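Long-range contacts in endoglucanase (Clostridium thermocellum, PDB 2E4T), which hydrolyses internal beta-1,4-glucosidic linkages of cellulose and xyloglucan, the chain here being the family 44 catalytic part of a larger multidomain enzyme: residues V123-W134 with T193-N201; T353-D361 with F381-W392. All blocks are in the same frame, centred on the assembly; numbering follows the deposited sequence.

Contact 1 (V123-W134 with T193-N201)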
loop_
_atom_site.group_PDB
_atom_site.type_symbol
_atom_site.label_atom_id
_atom_site.label_comp_id
_atom_site.label_asym_id
_atom_site.label_seq_id
_atom_site.Cartn_x
_atom_site.Cartn_y
_atom_site.Cartn_z
ATOM N N VAL A 123 -10.388 -28.618 0.684
ATOM C CA VAL A 123 -11.731 -28.520 1.257
ATOM C C VAL A 123 -12.728 -28.654 0.117
ATOM O O VAL A 123 -12.707 -27.865 -0.836
ATOM C CB VAL A 123 -11.910 -27.178 2.000
ATOM C CG1 VAL A 123 -13.311 -27.074 2.517
ATOM C CG2 VAL A 123 -10.886 -27.059 3.148
ATOM N N SER A 124 -13.587 -29.683 0.198
ATOM C CA SER A 124 -14.526 -29.912 -0.882
ATOM C C SER A 124 -15.642 -28.866 -0.882
ATOM O O SER A 124 -15.905 -28.203 0.157
ATOM C CB SER A 124 -15.154 -31.295 -0.730
ATOM O OG SER A 124 -16.071 -31.244 0.343
ATOM N N GLN A 125 -16.383 -28.746 -1.979
ATOM C CA GLN A 125 -17.543 -27.887 -1.967
ATOM C C GLN A 125 -18.578 -28.378 -0.967
ATOM O O GLN A 125 -19.338 -27.586 -0.375
ATOM C CB GLN A 125 -18.146 -27.728 -3.372
ATOM C CG GLN A 125 -19.176 -26.625 -3.401
ATOM C CD GLN A 125 -19.614 -26.245 -4.785
ATOM O OE1 GLN A 125 -19.090 -26.671 -5.780
ATOM N NE2 GLN A 125 -20.625 -25.390 -4.864
ATOM N N GLU A 126 -18.624 -29.699 -0.702
ATOM C CA GLU A 126 -19.577 -30.226 0.273
ATOM C C GLU A 126 -19.153 -29.885 1.697
ATOM O O GLU A 126 -19.998 -29.952 2.597
ATOM C CB GLU A 126 -19.718 -31.746 0.059
ATOM C CG GLU A 126 -20.312 -32.036 -1.320
ATOM C CD GLU A 126 -19.341 -31.932 -2.438
ATOM O OE1 GLU A 126 -18.194 -32.425 -2.344
ATOM O OE2 GLU A 126 -19.688 -31.294 -3.494
ATOM N N GLU A 127 -17.906 -29.457 1.881
ATOM C CA GLU A 127 -17.369 -29.008 3.178
ATOM C C GLU A 127 -17.350 -27.480 3.277
ATOM O O GLU A 127 -16.694 -26.908 4.167
ATOM C CB GLU A 127 -15.957 -29.544 3.337
ATOM C CG GLU A 127 -15.929 -31.062 3.577
ATOM C CD GLU A 127 -14.544 -31.679 3.533
ATOM O OE1 GLU A 127 -13.630 -31.170 2.823
ATOM O OE2 GLU A 127 -14.371 -32.718 4.241
ATOM N N THR A 128 -18.111 -26.784 2.430
ATOM C CA THR A 128 -18.286 -25.346 2.556
ATOM C C THR A 128 -18.721 -25.038 3.964
ATOM O O THR A 128 -19.557 -25.737 4.583
ATOM C CB THR A 128 -19.307 -24.845 1.531
ATOM O OG1 THR A 128 -18.779 -25.033 0.215
ATOM C CG2 THR A 128 -19.677 -23.373 1.704
ATOM N N ALA A 129 -18.191 -23.934 4.537
ATOM C CA ALA A 129 -18.464 -23.623 5.926
ATOM C C ALA A 129 -19.956 -23.371 6.133
ATOM O O ALA A 129 -20.624 -22.731 5.291
ATOM C CB ALA A 129 -17.687 -22.362 6.308
ATOM N N PRO A 130 -20.488 -23.746 7.321
ATOM C CA PRO A 130 -19.800 -24.435 8.401
ATOM C C PRO A 130 -19.635 -25.934 8.102
ATOM O O PRO A 130 -20.528 -26.576 7.523
ATOM C CB PRO A 130 -20.739 -24.245 9.604
ATOM C CG PRO A 130 -22.125 -24.130 8.966
ATOM C CD PRO A 130 -21.883 -23.356 7.684
ATOM N N SER A 131 -18.500 -26.463 8.507
ATOM C CA SER A 131 -18.226 -27.895 8.427
ATOM C C SER A 131 -17.073 -28.207 9.360
ATOM O O SER A 131 -16.433 -27.277 9.909
ATOM C CB SER A 131 -17.899 -28.344 7.003
ATOM O OG SER A 131 -16.546 -27.989 6.706
ATOM N N SER A 132 -16.716 -29.484 9.458
ATOM C CA SER A 132 -15.592 -29.878 10.289
ATOM C C SER A 132 -14.282 -29.254 9.814
ATOM O O SER A 132 -13.299 -29.232 10.585
ATOM C CB SER A 132 -15.418 -31.416 10.271
ATOM O OG SER A 132 -15.057 -31.867 9.002
ATOM N N ARG A 133 -14.236 -28.760 8.570
ATOM C CA ARG A 133 -12.994 -28.196 8.033
ATOM C C ARG A 133 -12.759 -26.745 8.490
ATOM O O ARG A 133 -11.688 -26.201 8.177
ATOM C CB ARG A 133 -13.002 -28.239 6.504
ATOM C CG ARG A 133 -13.249 -29.643 5.941
ATOM C CD ARG A 133 -12.259 -30.691 6.406
ATOM N NE ARG A 133 -10.866 -30.314 6.165
ATOM C CZ ARG A 133 -10.259 -30.377 4.985
ATOM N NH1 ARG A 133 -10.914 -30.802 3.905
ATOM N NH2 ARG A 133 -8.982 -29.977 4.897
ATOM N N TRP A 134 -13.722 -26.147 9.177
ATOM C CA TRP A 134 -13.654 -24.718 9.486
ATOM C C TRP A 134 -13.987 -24.455 10.928
ATOM O O TRP A 134 -14.816 -25.175 11.546
ATOM C CB TRP A 134 -14.692 -23.970 8.598
ATOM C CG TRP A 134 -14.491 -24.142 7.142
ATOM C CD1 TRP A 134 -15.241 -24.904 6.301
ATOM C CD2 TRP A 134 -13.461 -23.551 6.324
ATOM N NE1 TRP A 134 -14.780 -24.834 5.016
ATOM C CE2 TRP A 134 -13.668 -24.007 4.996
ATOM C CE3 TRP A 134 -12.355 -22.733 6.606
ATOM C CZ2 TRP A 134 -12.834 -23.607 3.959
ATOM C CZ3 TRP A 134 -11.517 -22.365 5.578
ATOM C CH2 TRP A 134 -11.767 -22.800 4.265
ATOM N N THR A 193 -12.593 -15.868 -4.622
ATOM C CA THR A 193 -11.330 -16.393 -4.103
ATOM C C THR A 193 -11.556 -17.459 -3.038
ATOM O O THR A 193 -10.808 -18.432 -2.957
ATOM C CB THR A 193 -10.512 -15.224 -3.533
ATOM O OG1 THR A 193 -10.348 -14.281 -4.612
ATOM C CG2 THR A 193 -9.190 -15.677 -2.978
ATOM N N HIS A 194 -12.556 -17.229 -2.171
ATOM C CA HIS A 194 -12.793 -18.081 -1.005
ATOM C C HIS A 194 -14.254 -18.589 -0.953
ATOM O O HIS A 194 -14.927 -18.475 0.077
ATOM C CB HIS A 194 -12.451 -17.339 0.275
ATOM C CG HIS A 194 -11.000 -17.051 0.392
ATOM N ND1 HIS A 194 -10.069 -18.042 0.620
ATOM C CD2 HIS A 194 -10.336 -15.857 0.365
ATOM C CE1 HIS A 194 -8.880 -17.442 0.692
ATOM N NE2 HIS A 194 -9.006 -16.133 0.550
ATOM N N PRO A 195 -14.727 -19.221 -2.042
ATOM C CA PRO A 195 -16.129 -19.662 -2.058
ATOM C C PRO A 195 -16.456 -20.728 -0.993
ATOM O O PRO A 195 -17.632 -20.903 -0.676
ATOM C CB PRO A 195 -16.288 -20.230 -3.491
ATOM C CG PRO A 195 -14.889 -20.713 -3.836
ATOM C CD PRO A 195 -13.994 -19.592 -3.283
ATOM N N ARG A 196 -15.451 -21.471 -0.524
ATOM C CA ARG A 196 -15.698 -22.495 0.497
ATOM C C ARG A 196 -15.845 -21.881 1.888
ATOM O O ARG A 196 -16.305 -22.589 2.813
ATOM C CB ARG A 196 -14.595 -23.566 0.519
ATOM C CG ARG A 196 -14.129 -24.188 -0.740
ATOM C CD ARG A 196 -14.957 -25.327 -1.363
ATOM N NE ARG A 196 -14.846 -25.642 -2.701
ATOM C CZ ARG A 196 -15.558 -25.162 -3.681
ATOM N NH1 ARG A 196 -16.481 -24.185 -3.682
ATOM N NH2 ARG A 196 -15.178 -25.673 -4.816
ATOM N N ILE A 197 -15.454 -20.608 2.042
ATOM C CA ILE A 197 -15.714 -19.844 3.274
ATOM C C ILE A 197 -16.964 -19.001 3.148
ATOM O O ILE A 197 -17.793 -18.947 4.075
ATOM C CB ILE A 197 -14.484 -18.930 3.586
ATOM C CG1 ILE A 197 -13.255 -19.763 3.869
ATOM C CG2 ILE A 197 -14.846 -17.990 4.784
ATOM C CD1 ILE A 197 -11.986 -18.967 4.132
ATOM N N HIS A 198 -17.121 -18.320 1.995
ATOM C CA HIS A 198 -18.128 -17.275 1.840
ATOM C C HIS A 198 -18.699 -17.369 0.437
ATOM O O HIS A 198 -18.397 -16.546 -0.444
ATOM C CB HIS A 198 -17.474 -15.912 2.070
ATOM C CG HIS A 198 -18.435 -14.784 2.221
ATOM N ND1 HIS A 198 -19.236 -14.294 1.211
ATOM C CD2 HIS A 198 -18.700 -14.033 3.308
ATOM C CE1 HIS A 198 -19.986 -13.293 1.683
ATOM N NE2 HIS A 198 -19.653 -13.119 2.959
ATOM N N PRO A 199 -19.545 -18.374 0.175
ATOM C CA PRO A 199 -20.035 -18.610 -1.171
ATOM C C PRO A 199 -20.883 -17.491 -1.754
ATOM O O PRO A 199 -20.963 -17.364 -2.993
ATOM C CB PRO A 199 -20.862 -19.908 -1.044
ATOM C CG PRO A 199 -21.262 -19.959 0.446
ATOM C CD PRO A 199 -20.003 -19.438 1.119
ATOM N N ASP A 200 -21.595 -16.743 -0.916
ATOM C CA ASP A 200 -22.503 -15.735 -1.434
ATOM C C ASP A 200 -21.730 -14.437 -1.749
ATOM O O ASP A 200 -20.785 -14.074 -1.024
ATOM C CB ASP A 200 -23.620 -15.467 -0.423
ATOM C CG ASP A 200 -24.478 -16.711 -0.170
ATOM O OD1 ASP A 200 -24.612 -17.554 -1.104
ATOM O OD2 ASP A 200 -25.041 -16.803 0.957
ATOM N N ASN A 201 -22.154 -13.702 -2.764
ATOM C CA ASN A 201 -21.539 -12.419 -3.061
ATOM C C ASN A 201 -21.816 -11.465 -1.903
ATOM O O ASN A 201 -22.989 -11.278 -1.508
ATOM C CB ASN A 201 -22.135 -11.840 -4.359
ATOM C CG ASN A 201 -21.803 -12.694 -5.569
ATOM O OD1 ASN A 201 -20.764 -13.327 -5.635
ATOM N ND2 ASN A 201 -22.705 -12.731 -6.550
HETATM O O HOH W 1 -18.669 -23.184 -1.773
HETATM O O HOH W 2 -20.327 -20.116 4.529
#

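Contact 2 (T353-D361 with F381-W392)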
loop_
_atom_site.group_PDB
_atom_site.type_symbol
_atom_site.label_atom_id
_atom_site.label_comp_id
_atom_site.label_asym_id
_atom_site.label_seq_id
_atom_site.Cartn_x
_atom_site.Cartn_y
_atom_site.Cartn_z
ATOM N N THR A 353 -10.199 10.734 7.970
ATOM C CA THR A 353 -9.813 9.376 7.604
ATOM C C THR A 353 -8.564 9.437 6.717
ATOM O O THR A 353 -8.459 10.310 5.849
ATOM C CB THR A 353 -10.988 8.692 6.889
ATOM O OG1 THR A 353 -12.142 8.765 7.740
ATOM C CG2 THR A 353 -10.714 7.241 6.557
ATOM N N LYS A 354 -7.635 8.511 6.966
ATOM C CA LYS A 354 -6.418 8.444 6.193
ATOM C C LYS A 354 -6.641 7.549 4.943
ATOM O O LYS A 354 -7.704 6.907 4.828
ATOM C CB LYS A 354 -5.284 7.857 7.074
ATOM C CG LYS A 354 -4.982 8.714 8.286
ATOM C CD LYS A 354 -4.163 8.018 9.375
ATOM C CE LYS A 354 -3.886 8.867 10.563
ATOM N NZ LYS A 354 -2.825 8.411 11.434
ATOM N N LEU A 355 -5.668 7.531 4.037
ATOM C CA LEU A 355 -5.785 6.756 2.796
ATOM C C LEU A 355 -4.559 5.846 2.651
ATOM O O LEU A 355 -3.416 6.329 2.789
ATOM C CB LEU A 355 -5.896 7.712 1.596
ATOM C CG LEU A 355 -5.971 7.044 0.225
ATOM C CD1 LEU A 355 -7.211 6.166 0.088
ATOM C CD2 LEU A 355 -6.002 8.102 -0.870
ATOM N N ALA A 356 -4.796 4.560 2.355
ATOM C CA ALA A 356 -3.685 3.642 2.129
ATOM C C ALA A 356 -3.928 2.855 0.846
ATOM O O ALA A 356 -5.058 2.465 0.537
ATOM C CB ALA A 356 -3.523 2.670 3.303
ATOM N N ILE A 357 -2.818 2.587 0.142
ATOM C CA ILE A 357 -2.813 1.754 -1.072
ATOM C C ILE A 357 -2.035 0.499 -0.683
ATOM O O ILE A 357 -0.806 0.477 -0.714
ATOM C CB ILE A 357 -2.192 2.469 -2.283
ATOM C CG1 ILE A 357 -2.725 3.908 -2.439
ATOM C CG2 ILE A 357 -2.397 1.609 -3.497
ATOM C CD1 ILE A 357 -4.215 4.051 -2.650
ATOM N N THR A 358 -2.782 -0.546 -0.241
ATOM C CA THR A 358 -2.137 -1.667 0.427
ATOM C C THR A 358 -1.696 -2.804 -0.526
ATOM O O THR A 358 -0.988 -3.720 -0.075
ATOM C CB THR A 358 -3.006 -2.216 1.558
ATOM O OG1 THR A 358 -4.234 -2.670 1.021
ATOM C CG2 THR A 358 -3.121 -1.211 2.689
ATOM N N GLU A 359 -2.059 -2.713 -1.803
ATOM C CA GLU A 359 -1.429 -3.514 -2.836
ATOM C C GLU A 359 -1.398 -2.641 -4.086
ATOM O O GLU A 359 -2.392 -1.948 -4.396
ATOM C CB GLU A 359 -2.162 -4.806 -3.205
ATOM C CG GLU A 359 -2.248 -5.790 -2.065
ATOM C CD GLU A 359 -2.929 -7.103 -2.394
ATOM O OE1 GLU A 359 -3.023 -7.472 -3.600
ATOM O OE2 GLU A 359 -3.330 -7.809 -1.419
ATOM N N TYR A 360 -0.306 -2.711 -4.839
ATOM C CA TYR A 360 -0.187 -2.093 -6.136
ATOM C C TYR A 360 1.072 -2.705 -6.780
ATOM O O TYR A 360 1.958 -3.255 -6.089
ATOM C CB TYR A 360 -0.046 -0.553 -6.060
ATOM C CG TYR A 360 1.230 -0.087 -5.368
ATOM C CD1 TYR A 360 2.363 0.177 -6.121
ATOM C CD2 TYR A 360 1.305 0.038 -3.994
ATOM C CE1 TYR A 360 3.558 0.546 -5.552
ATOM C CE2 TYR A 360 2.506 0.429 -3.376
ATOM C CZ TYR A 360 3.621 0.661 -4.161
ATOM O OH TYR A 360 4.835 1.008 -3.625
ATOM N N ASP A 361 1.162 -2.565 -8.111
ATOM C CA ASP A 361 2.333 -3.011 -8.896
ATOM C C ASP A 361 2.166 -2.402 -10.262
ATOM O O ASP A 361 1.184 -2.688 -10.948
ATOM C CB ASP A 361 2.353 -4.528 -8.961
ATOM C CG ASP A 361 3.449 -5.097 -9.869
ATOM O OD1 ASP A 361 4.389 -4.366 -10.225
ATOM O OD2 ASP A 361 3.372 -6.340 -10.178
ATOM N N PHE A 381 2.523 9.545 -3.855
ATOM C CA PHE A 381 1.945 9.173 -2.564
ATOM C C PHE A 381 2.339 10.189 -1.504
ATOM O O PHE A 381 1.521 10.595 -0.652
ATOM C CB PHE A 381 2.389 7.785 -2.139
ATOM C CG PHE A 381 1.793 6.619 -2.926
ATOM C CD1 PHE A 381 0.716 6.764 -3.785
ATOM C CD2 PHE A 381 2.305 5.357 -2.736
ATOM C CE1 PHE A 381 0.165 5.657 -4.473
ATOM C CE2 PHE A 381 1.758 4.247 -3.422
ATOM C CZ PHE A 381 0.696 4.406 -4.241
ATOM N N GLY A 382 3.618 10.580 -1.507
ATOM C CA GLY A 382 4.071 11.521 -0.473
ATOM C C GLY A 382 3.439 12.878 -0.633
ATOM O O GLY A 382 2.866 13.359 0.383
ATOM N N LYS A 383 3.455 13.400 -1.866
ATOM C CA LYS A 383 3.008 14.763 -2.178
ATOM C C LYS A 383 1.525 14.922 -1.936
ATOM O O LYS A 383 1.066 15.984 -1.485
ATOM C CB LYS A 383 3.354 15.060 -3.640
ATOM C CG LYS A 383 2.930 16.420 -4.166
ATOM C CD LYS A 383 3.492 16.646 -5.581
ATOM C CE LYS A 383 3.043 17.961 -6.179
ATOM N NZ LYS A 383 3.654 18.148 -7.492
ATOM N N TYR A 384 0.721 13.889 -2.283
ATOM C CA TYR A 384 -0.725 13.993 -2.246
ATOM C C TYR A 384 -1.298 13.481 -0.945
ATOM O O TYR A 384 -2.528 13.535 -0.774
ATOM C CB TYR A 384 -1.350 13.438 -3.547
ATOM C CG TYR A 384 -0.987 14.252 -4.802
ATOM C CD1 TYR A 384 -1.699 15.380 -5.134
ATOM C CD2 TYR A 384 0.110 13.969 -5.540
ATOM C CE1 TYR A 384 -1.328 16.169 -6.233
ATOM C CE2 TYR A 384 0.511 14.739 -6.642
ATOM C CZ TYR A 384 -0.196 15.878 -6.950
ATOM O OH TYR A 384 0.250 16.656 -7.997
ATOM N N GLY A 385 -0.486 13.018 -0.010
ATOM C CA GLY A 385 -0.983 12.743 1.326
ATOM C C GLY A 385 -1.435 11.340 1.605
ATOM O O GLY A 385 -2.164 11.133 2.608
ATOM N N VAL A 386 -0.979 10.349 0.832
ATOM C CA VAL A 386 -1.248 8.968 1.204
ATOM C C VAL A 386 -0.527 8.648 2.505
ATOM O O VAL A 386 0.590 9.098 2.751
ATOM C CB VAL A 386 -0.802 8.031 0.038
ATOM C CG1 VAL A 386 -0.833 6.592 0.402
ATOM C CG2 VAL A 386 -1.654 8.316 -1.192
ATOM N N TYR A 387 -1.206 7.865 3.372
ATOM C CA TYR A 387 -0.681 7.543 4.692
ATOM C C TYR A 387 0.235 6.312 4.722
ATOM O O TYR A 387 1.258 6.282 5.425
ATOM C CB TYR A 387 -1.877 7.286 5.619
ATOM C CG TYR A 387 -1.512 6.864 7.007
ATOM C CD1 TYR A 387 -0.801 7.716 7.862
ATOM C CD2 TYR A 387 -1.912 5.619 7.495
ATOM C CE1 TYR A 387 -0.486 7.317 9.157
ATOM C CE2 TYR A 387 -1.632 5.243 8.818
ATOM C CZ TYR A 387 -0.938 6.117 9.644
ATOM O OH TYR A 387 -0.642 5.805 10.950
ATOM N N LEU A 388 -0.148 5.267 3.994
ATOM C CA LEU A 388 0.593 4.006 4.032
ATOM C C LEU A 388 0.441 3.396 2.646
ATOM O O LEU A 388 -0.626 3.491 2.025
ATOM C CB LEU A 388 0.058 3.090 5.148
ATOM C CG LEU A 388 0.718 1.713 5.273
ATOM C CD1 LEU A 388 0.755 1.261 6.722
ATOM C CD2 LEU A 388 0.021 0.645 4.427
ATOM N N ALA A 389 1.511 2.719 2.172
ATOM C CA ALA A 389 1.393 1.971 0.919
ATOM C C ALA A 389 2.348 0.797 1.020
ATOM O O ALA A 389 3.427 0.888 1.597
ATOM C CB ALA A 389 1.679 2.864 -0.291
ATOM N N THR A 390 1.906 -0.309 0.390
ATOM C CA THR A 390 2.680 -1.545 0.409
ATOM C C THR A 390 2.626 -2.207 -0.976
ATOM O O THR A 390 1.568 -2.685 -1.409
ATOM C CB THR A 390 2.198 -2.509 1.571
ATOM O OG1 THR A 390 0.779 -2.537 1.642
ATOM C CG2 THR A 390 2.694 -2.037 2.912
ATOM N N PHE A 391 3.783 -2.213 -1.646
ATOM C CA PHE A 391 3.921 -2.864 -2.947
ATOM C C PHE A 391 3.627 -4.362 -2.814
ATOM O O PHE A 391 4.000 -4.994 -1.796
ATOM C CB PHE A 391 5.379 -2.663 -3.401
ATOM C CG PHE A 391 5.763 -3.430 -4.648
ATOM C CD1 PHE A 391 5.271 -3.083 -5.906
ATOM C CD2 PHE A 391 6.635 -4.517 -4.552
ATOM C CE1 PHE A 391 5.620 -3.817 -7.028
ATOM C CE2 PHE A 391 7.002 -5.236 -5.671
ATOM C CZ PHE A 391 6.492 -4.891 -6.896
ATOM N N TRP A 392 3.000 -4.963 -3.831
ATOM C CA TRP A 392 2.807 -6.396 -3.895
ATOM C C TRP A 392 3.665 -6.962 -5.025
ATOM O O TRP A 392 3.449 -6.604 -6.188
ATOM C CB TRP A 392 1.330 -6.779 -4.099
ATOM C CG TRP A 392 1.142 -8.279 -4.041
ATOM C CD1 TRP A 392 1.423 -9.196 -5.011
ATOM C CD2 TRP A 392 0.710 -9.055 -2.892
ATOM N NE1 TRP A 392 1.205 -10.498 -4.554
ATOM C CE2 TRP A 392 0.776 -10.427 -3.255
ATOM C CE3 TRP A 392 0.287 -8.725 -1.608
ATOM C CZ2 TRP A 392 0.448 -11.454 -2.339
ATOM C CZ3 TRP A 392 -0.042 -9.763 -0.703
ATOM C CH2 TRP A 392 0.026 -11.102 -1.086
HETATM O O HOH W 3 -3.958 9.846 4.261
HETATM O O HOH W 4 2.224 -7.941 -8.269
#

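Contact 1 (V123-W134 with T193-N201)
The carbonyl oxygen of Arg196 is gripped from the 123-134 loop by two consecutive residues. Ala129 N donates to Arg196 O over 2.9 Å and in line with the carbonyl, while Thr128 CA adds a CH...O contact to it at 3.4 Å. Trp134 NE1 lies close to the same oxygen but at a poor angle, its hydrogen turning instead, in a weak bond, to Glu127 O. The indole meets Ile197 with one face: Ile197 CG1 stands 3.8 Å from the centre of the Trp134 six-membered ring, and Ile197 CD1 reaches Trp134 CZ3 and CH2.

Further out, the modelled conformer of Arg196, one of two, is bent at its second torsion (chi2 -81°), and its chain passes the carbonyls of Val123 and Ser124. Its guanidinium then lies across Gln125, with Gln125 CB 3.7 Å from Arg196 CZ and the amide and guanidinium planes only 9° apart. Thr128 OG1 donates to Gln125 O at 2.7 Å and accepts from a water that also donates to Pro195 O; Arg196 NH1 gives this water a further, weak bond. A second water joins Ala129 O to Ile197 O, and Thr128 CG2 rests against Pro199.

Within the loop, Glu127 OE1 takes Ser124 N and Arg133 NH1 from opposite faces of its carboxylate, the latter at 2.9 Å in a salt bridge. Arg133 also pairs with Asp118, and Tyr114 packs on Trp134 and Ala129. Ser131 OG accepts from Arg133 N, forming an ST turn.

The contact joins two excursions at the C-terminal end of the TIM barrel, those that follow its third and fourth strands (104-109 and 180-183).

Contact 2 (T353-D361 with F381-W392)
The Tyr360 ring is held between two phenylalanines. Phe381 presents its edge to one face, centroids 5.5 Å apart and planes at 88°, and on the opposite face Phe391 CA lies 3.9 Å from the Tyr360 ring centre, with the Phe391 ring also edge-to-face. Placing CG between the backbone N and carbonyl carbon (chi1 64°) turns Tyr360 into this slot, where Gln374 bonds its hydroxyl; Tyr360 N is buried without a modelled partner. Ile357 and Ala389 extend this apolar face toward the helices, while Ala356 meets Leu388 on the barrel-interior face.

The backbones behind these are parallel strands, joined by Tyr387 N to Leu355 O, Ile357 N to Leu388 O and Thr390 N to Ile357 O. At the N-terminal ends Lys354 CD sits 3.5 Å above the Tyr387 ring centre, both tied to Glu226. At the C-terminal ends Thr358 O, which also accepts from Asn31, takes a bond from Thr390 OG1 at 2.7 Å, from above the carbonyl plane, and Trp392 N closes on Tyr360 O.

Glu359, alongside Trp392 and held by Arg42 and Tyr285, lies where TIM barrels carry active sites; a glycerol near Trp392 is consistent with a place in that site.

How the contacts relate
Contact 2 lies at the heart of the chain, its centre about 5 Å from the chain centre, whereas contact 1 is peripheral, about 29 Å out; their centres are 32 Å apart and their nearest atoms about 10 Å. They share no element. Residues 353-361 and 381-392 belong to one beta-alpha-beta unit of the barrel, tied by regular parallel-strand bonds and packed aromatics. The loops 123-134 and 193-201 belong to two separate excursions beyond the barrel strands and meet there, buried only in part; one direct hydrogen bond, two bridging waters and the packing of an arginine side chain join them. Aromatic packing occurs in both, but in contact 1 it is confined to one indole.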